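Local coordinates for protein (alpha-2u-globulin) (Rattus norvegicus, PDB 2A2U) that probably binds small hydrophobic ligands in the cavity of a lipocalin beta-barrel, at residues F39-E52 with G161-R175. Sequence-based numbering, arbitrary orientation.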
loop_
_atom_site.group_PDB
_atom_site.type_symbol
_atom_site.label_atom_id
_atom_site.label_comp_id
_atom_site.label_asym_id
_atom_site.label_seq_id
_atom_site.Cartn_x
_atom_site.Cartn_y
_atom_site.Cartn_z
ATOM N N PHE A 39 -9.401 -20.165 12.033
ATOM C CA PHE A 39 -8.207 -20.588 12.757
ATOM C C PHE A 39 -7.367 -21.442 11.839
ATOM O O PHE A 39 -7.906 -22.124 10.972
ATOM C CB PHE A 39 -8.582 -21.439 13.964
ATOM C CG PHE A 39 -9.338 -20.702 15.009
ATOM C CD1 PHE A 39 -10.716 -20.586 14.939
ATOM C CD2 PHE A 39 -8.671 -20.129 16.076
ATOM C CE1 PHE A 39 -11.419 -19.908 15.914
ATOM C CE2 PHE A 39 -9.364 -19.448 17.061
ATOM C CZ PHE A 39 -10.742 -19.337 16.978
ATOM N N SER A 40 -6.052 -21.410 12.033
ATOM C CA SER A 40 -5.135 -22.209 11.232
ATOM C C SER A 40 -5.102 -23.616 11.797
ATOM O O SER A 40 -4.765 -23.807 12.962
ATOM C CB SER A 40 -3.735 -21.598 11.250
ATOM O OG SER A 40 -3.701 -20.444 10.436
ATOM N N ILE A 41 -5.455 -24.593 10.968
ATOM C CA ILE A 41 -5.485 -25.981 11.397
ATOM C C ILE A 41 -4.316 -26.802 10.839
ATOM O O ILE A 41 -3.553 -27.394 11.603
ATOM C CB ILE A 41 -6.834 -26.641 11.025
ATOM C CG1 ILE A 41 -8.009 -25.728 11.418
ATOM C CG2 ILE A 41 -6.959 -27.998 11.692
ATOM C CD1 ILE A 41 -8.047 -25.308 12.885
ATOM N N VAL A 42 -4.176 -26.842 9.516
ATOM C CA VAL A 42 -3.104 -27.601 8.870
ATOM C C VAL A 42 -2.531 -26.818 7.693
ATOM O O VAL A 42 -3.278 -26.243 6.902
ATOM C CB VAL A 42 -3.626 -28.961 8.332
ATOM C CG1 VAL A 42 -2.517 -29.731 7.666
ATOM C CG2 VAL A 42 -4.225 -29.779 9.451
ATOM N N VAL A 43 -1.204 -26.756 7.613
ATOM C CA VAL A 43 -0.511 -26.078 6.516
ATOM C C VAL A 43 0.389 -27.112 5.857
ATOM O O VAL A 43 0.955 -27.960 6.533
ATOM C CB VAL A 43 0.365 -24.887 6.994
ATOM C CG1 VAL A 43 -0.490 -23.838 7.653
ATOM C CG2 VAL A 43 1.433 -25.359 7.949
ATOM N N ALA A 44 0.528 -27.043 4.541
ATOM C CA ALA A 44 1.356 -28.001 3.837
ATOM C C ALA A 44 2.049 -27.350 2.662
ATOM O O ALA A 44 1.421 -26.633 1.884
ATOM C CB ALA A 44 0.507 -29.148 3.355
ATOM N N SER A 45 3.351 -27.590 2.550
ATOM C CA SER A 45 4.154 -27.054 1.457
ATOM C C SER A 45 5.348 -27.953 1.265
ATOM O O SER A 45 5.919 -28.421 2.246
ATOM C CB SER A 45 4.657 -25.647 1.783
ATOM O OG SER A 45 5.439 -25.133 0.714
ATOM N N ASN A 46 5.726 -28.209 0.017
ATOM C CA ASN A 46 6.893 -29.046 -0.229
ATOM C C ASN A 46 8.165 -28.279 0.141
ATOM O O ASN A 46 9.192 -28.892 0.448
ATOM C CB ASN A 46 6.923 -29.569 -1.667
ATOM C CG ASN A 46 6.403 -31.009 -1.778
ATOM O OD1 ASN A 46 6.179 -31.681 -0.772
ATOM N ND2 ASN A 46 6.222 -31.485 -3.003
ATOM N N LYS A 47 8.079 -26.942 0.139
ATOM C CA LYS A 47 9.193 -26.069 0.536
ATOM C C LYS A 47 8.999 -25.890 2.042
ATOM O O LYS A 47 8.733 -24.791 2.534
ATOM C CB LYS A 47 9.131 -24.717 -0.192
ATOM C CG LYS A 47 10.400 -23.864 -0.047
ATOM C CD LYS A 47 10.723 -23.120 -1.346
ATOM C CE LYS A 47 12.130 -22.517 -1.349
ATOM N NZ LYS A 47 12.260 -21.228 -0.602
ATOM N N ARG A 48 9.141 -27.012 2.746
ATOM C CA ARG A 48 8.962 -27.136 4.186
ATOM C C ARG A 48 9.539 -26.040 5.072
ATOM O O ARG A 48 8.984 -25.746 6.131
ATOM C CB ARG A 48 9.497 -28.488 4.637
ATOM C CG ARG A 48 8.610 -29.195 5.624
ATOM C CD ARG A 48 9.282 -30.450 6.127
ATOM N NE ARG A 48 8.402 -31.214 7.001
ATOM C CZ ARG A 48 8.110 -30.879 8.254
ATOM N NH1 ARG A 48 8.627 -29.785 8.803
ATOM N NH2 ARG A 48 7.291 -31.639 8.965
ATOM N N GLU A 49 10.653 -25.453 4.653
ATOM C CA GLU A 49 11.319 -24.385 5.402
ATOM C C GLU A 49 10.356 -23.229 5.710
ATOM O O GLU A 49 10.429 -22.608 6.773
ATOM C CB GLU A 49 12.512 -23.881 4.582
ATOM C CG GLU A 49 13.111 -22.560 5.031
ATOM C CD GLU A 49 13.932 -21.902 3.938
ATOM O OE1 GLU A 49 13.467 -21.853 2.779
ATOM O OE2 GLU A 49 15.040 -21.414 4.235
ATOM N N LYS A 50 9.444 -22.977 4.773
ATOM C CA LYS A 50 8.451 -21.907 4.852
ATOM C C LYS A 50 7.354 -22.108 5.891
ATOM O O LYS A 50 6.875 -21.141 6.482
ATOM C CB LYS A 50 7.808 -21.713 3.478
ATOM C CG LYS A 50 8.774 -21.314 2.384
ATOM C CD LYS A 50 9.221 -19.889 2.580
ATOM C CE LYS A 50 10.221 -19.474 1.526
ATOM N NZ LYS A 50 10.577 -18.032 1.648
ATOM N N ILE A 51 6.922 -23.354 6.071
ATOM C CA ILE A 51 5.872 -23.666 7.030
ATOM C C ILE A 51 6.402 -24.075 8.403
ATOM O O ILE A 51 5.632 -24.266 9.343
ATOM C CB ILE A 51 4.920 -24.756 6.498
ATOM C CG1 ILE A 51 5.679 -26.049 6.202
ATOM C CG2 ILE A 51 4.220 -24.270 5.253
ATOM C CD1 ILE A 51 4.757 -27.206 5.865
ATOM N N GLU A 52 7.717 -24.187 8.528
ATOM C CA GLU A 52 8.322 -24.567 9.801
ATOM C C GLU A 52 8.517 -23.354 10.684
ATOM O O GLU A 52 8.188 -22.238 10.286
ATOM C CB GLU A 52 9.670 -25.231 9.577
ATOM C CG GLU A 52 9.577 -26.676 9.172
ATOM C CD GLU A 52 10.865 -27.197 8.575
ATOM O OE1 GLU A 52 11.922 -26.554 8.748
ATOM O OE2 GLU A 52 10.824 -28.255 7.914
ATOM N N GLY A 161 1.005 -32.719 -5.515
ATOM C CA GLY A 161 2.428 -32.937 -5.362
ATOM C C GLY A 161 3.050 -32.737 -3.998
ATOM O O GLY A 161 4.255 -32.926 -3.861
ATOM N N ILE A 162 2.276 -32.343 -2.994
ATOM C CA ILE A 162 2.848 -32.155 -1.662
ATOM C C ILE A 162 2.764 -33.464 -0.884
ATOM O O ILE A 162 1.686 -34.026 -0.720
ATOM C CB ILE A 162 2.164 -31.003 -0.901
ATOM C CG1 ILE A 162 2.280 -29.709 -1.716
ATOM C CG2 ILE A 162 2.838 -30.801 0.449
ATOM C CD1 ILE A 162 1.218 -28.688 -1.411
ATOM N N THR A 163 3.922 -33.966 -0.465
ATOM C CA THR A 163 4.023 -35.227 0.265
ATOM C C THR A 163 3.500 -35.130 1.698
ATOM O O THR A 163 3.535 -34.058 2.305
ATOM C CB THR A 163 5.487 -35.740 0.302
ATOM O OG1 THR A 163 6.282 -34.881 1.123
ATOM C CG2 THR A 163 6.086 -35.748 -1.089
ATOM N N ARG A 164 3.050 -36.265 2.234
ATOM C CA ARG A 164 2.512 -36.350 3.593
ATOM C C ARG A 164 3.527 -35.920 4.655
ATOM O O ARG A 164 3.146 -35.617 5.780
ATOM C CB ARG A 164 2.021 -37.777 3.877
ATOM C CG ARG A 164 0.639 -37.874 4.530
ATOM C CD ARG A 164 -0.294 -38.746 3.690
ATOM N NE ARG A 164 -1.663 -38.813 4.201
ATOM C CZ ARG A 164 -2.702 -39.293 3.515
ATOM N NH1 ARG A 164 -2.556 -39.755 2.276
ATOM N NH2 ARG A 164 -3.903 -39.318 4.064
ATOM N N ASP A 165 4.811 -35.894 4.299
ATOM C CA ASP A 165 5.869 -35.493 5.229
ATOM C C ASP A 165 5.929 -33.964 5.355
ATOM O O ASP A 165 6.529 -33.434 6.292
ATOM C CB ASP A 165 7.228 -36.037 4.749
ATOM C CG ASP A 165 8.342 -35.876 5.785
ATOM O OD1 ASP A 165 8.097 -35.387 6.907
ATOM O OD2 ASP A 165 9.488 -36.260 5.483
ATOM N N ASN A 166 5.292 -33.256 4.425
ATOM C CA ASN A 166 5.306 -31.800 4.448
ATOM C C ASN A 166 3.989 -31.174 4.872
ATOM O O ASN A 166 3.796 -29.967 4.758
ATOM C CB ASN A 166 5.773 -31.276 3.100
ATOM C CG ASN A 166 7.183 -31.717 2.779
ATOM O OD1 ASN A 166 8.074 -31.625 3.619
ATOM N ND2 ASN A 166 7.384 -32.240 1.577
ATOM N N ILE A 167 3.087 -32.012 5.369
ATOM C CA ILE A 167 1.789 -31.564 5.852
ATOM C C ILE A 167 1.944 -31.388 7.359
ATOM O O ILE A 167 2.249 -32.340 8.059
ATOM C CB ILE A 167 0.699 -32.609 5.555
ATOM C CG1 ILE A 167 0.709 -32.960 4.067
ATOM C CG2 ILE A 167 -0.662 -32.050 5.886
ATOM C CD1 ILE A 167 -0.374 -33.947 3.644
ATOM N N ILE A 168 1.790 -30.165 7.848
ATOM C CA ILE A 168 1.949 -29.883 9.271
ATOM C C ILE A 168 0.650 -29.505 9.968
ATOM O O ILE A 168 -0.076 -28.636 9.501
ATOM C CB ILE A 168 2.985 -28.762 9.503
ATOM C CG1 ILE A 168 4.364 -29.201 8.996
ATOM C CG2 ILE A 168 3.049 -28.405 10.979
ATOM C CD1 ILE A 168 5.475 -28.165 9.170
ATOM N N ASP A 169 0.354 -30.192 11.070
ATOM C CA ASP A 169 -0.849 -29.943 11.862
ATOM C C ASP A 169 -0.492 -28.931 12.954
ATOM O O ASP A 169 0.161 -29.273 13.945
ATOM C CB ASP A 169 -1.349 -31.260 12.477
ATOM C CG ASP A 169 -2.681 -31.112 13.218
ATOM O OD1 ASP A 169 -3.125 -29.975 13.478
ATOM O OD2 ASP A 169 -3.294 -32.148 13.547
ATOM N N LEU A 170 -0.949 -27.693 12.777
ATOM C CA LEU A 170 -0.656 -26.621 13.720
ATOM C C LEU A 170 -1.469 -26.646 15.003
ATOM O O LEU A 170 -1.165 -25.888 15.925
ATOM C CB LEU A 170 -0.836 -25.257 13.058
ATOM C CG LEU A 170 -0.009 -24.890 11.831
ATOM C CD1 LEU A 170 -0.396 -23.501 11.380
ATOM C CD2 LEU A 170 1.464 -24.939 12.158
ATOM N N THR A 171 -2.497 -27.494 15.070
ATOM C CA THR A 171 -3.336 -27.568 16.266
ATOM C C THR A 171 -2.591 -28.045 17.499
ATOM O O THR A 171 -3.012 -27.789 18.620
ATOM C CB THR A 171 -4.555 -28.469 16.065
ATOM O OG1 THR A 171 -4.124 -29.799 15.765
ATOM C CG2 THR A 171 -5.421 -27.942 14.950
ATOM N N LYS A 172 -1.492 -28.747 17.289
ATOM C CA LYS A 172 -0.727 -29.244 18.396
ATOM C C LYS A 172 0.301 -28.258 18.957
ATOM O O LYS A 172 0.663 -28.342 20.132
ATOM C CB LYS A 172 -0.100 -30.561 17.990
ATOM C CG LYS A 172 -1.035 -31.702 17.755
ATOM C CD LYS A 172 -0.987 -32.373 16.316
ATOM C CE LYS A 172 -1.369 -33.891 16.416
ATOM N NZ LYS A 172 -0.720 -34.747 15.400
ATOM N N THR A 173 0.626 -27.239 18.161
ATOM C CA THR A 173 1.576 -26.192 18.548
ATOM C C THR A 173 0.930 -24.884 19.031
ATOM O O THR A 173 -0.297 -24.766 19.111
ATOM C CB THR A 173 2.531 -25.836 17.377
ATOM O OG1 THR A 173 1.888 -24.921 16.476
ATOM C CG2 THR A 173 2.923 -27.087 16.596
ATOM N N ASP A 174 1.777 -23.913 19.378
ATOM C CA ASP A 174 1.300 -22.612 19.831
ATOM C C ASP A 174 0.966 -21.771 18.624
ATOM O O ASP A 174 1.854 -21.356 17.877
ATOM C CB ASP A 174 2.351 -21.872 20.662
ATOM C CG ASP A 174 1.944 -20.434 20.971
ATOM O OD1 ASP A 174 0.756 -20.203 21.293
ATOM O OD2 ASP A 174 2.802 -19.531 20.885
ATOM N N ARG A 175 -0.320 -21.515 18.446
ATOM C CA ARG A 175 -0.773 -20.711 17.338
ATOM C C ARG A 175 -0.924 -19.286 17.839
ATOM O O ARG A 175 -1.919 -18.611 17.586
ATOM C CB ARG A 175 -2.078 -21.280 16.805
ATOM C CG ARG A 175 -1.861 -22.622 16.142
ATOM C CD ARG A 175 -3.154 -23.229 15.673
ATOM N NE ARG A 175 -3.879 -23.866 16.764
ATOM C CZ ARG A 175 -5.138 -24.276 16.676
ATOM N NH1 ARG A 175 -5.819 -24.111 15.545
ATOM N NH2 ARG A 175 -5.709 -24.874 17.710
#
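Asn-46 OD1 takes two hydrogen bonds, from Asn-166 ND2 at 2.7 Å and from Thr-163 N at 3.2 Å. The donors come from opposite faces of its amide plane. The two asparagine amides stand nearly perpendicular, 84° apart. This grip lies at one end of an antiparallel pairing in the lipocalin fold, where the short strand 167-169 pairs with the Val-42 to Ala-44 end of barrel strand 36-44. Val-43 and Ile-168 form the hydrogen-bonded pair: Ile-168 N reaches Val-43 O at 2.7 Å, and Val-43 N binds Ile-168 O in return. On the face shared by Val-42, Ala-44 and Ile-167, Val-42 CG1 meets Ile-167 CG2. Helix 147-158 covers this face through Phe-153 and Cys-157. On the other face, Ile-168 CD1 touches Ile-51 CD1 and lies over one face of the Arg-48 guanidinium. Arg-48 runs out straight (chi3 -175°), which carries its guanidinium to the Asp-165 carbonyl. Arg-48 NE donates to Asp-165 O at 3.0 Å, with that oxygen in the guanidinium plane, and Arg-48 NH1 forms a salt bridge with Glu-52 OE2. An alanine at Arg-48 would remove both links, and would probably leave Glu-52 without its charge partner and Ile-168 CD1 less covered. At the far end Arg-175 NH1 donates to Ser-40 O at 2.8 Å, and also to Lys-143 O. This nitrogen sits above the carbonyl plane of Ser-40, 38° out of it.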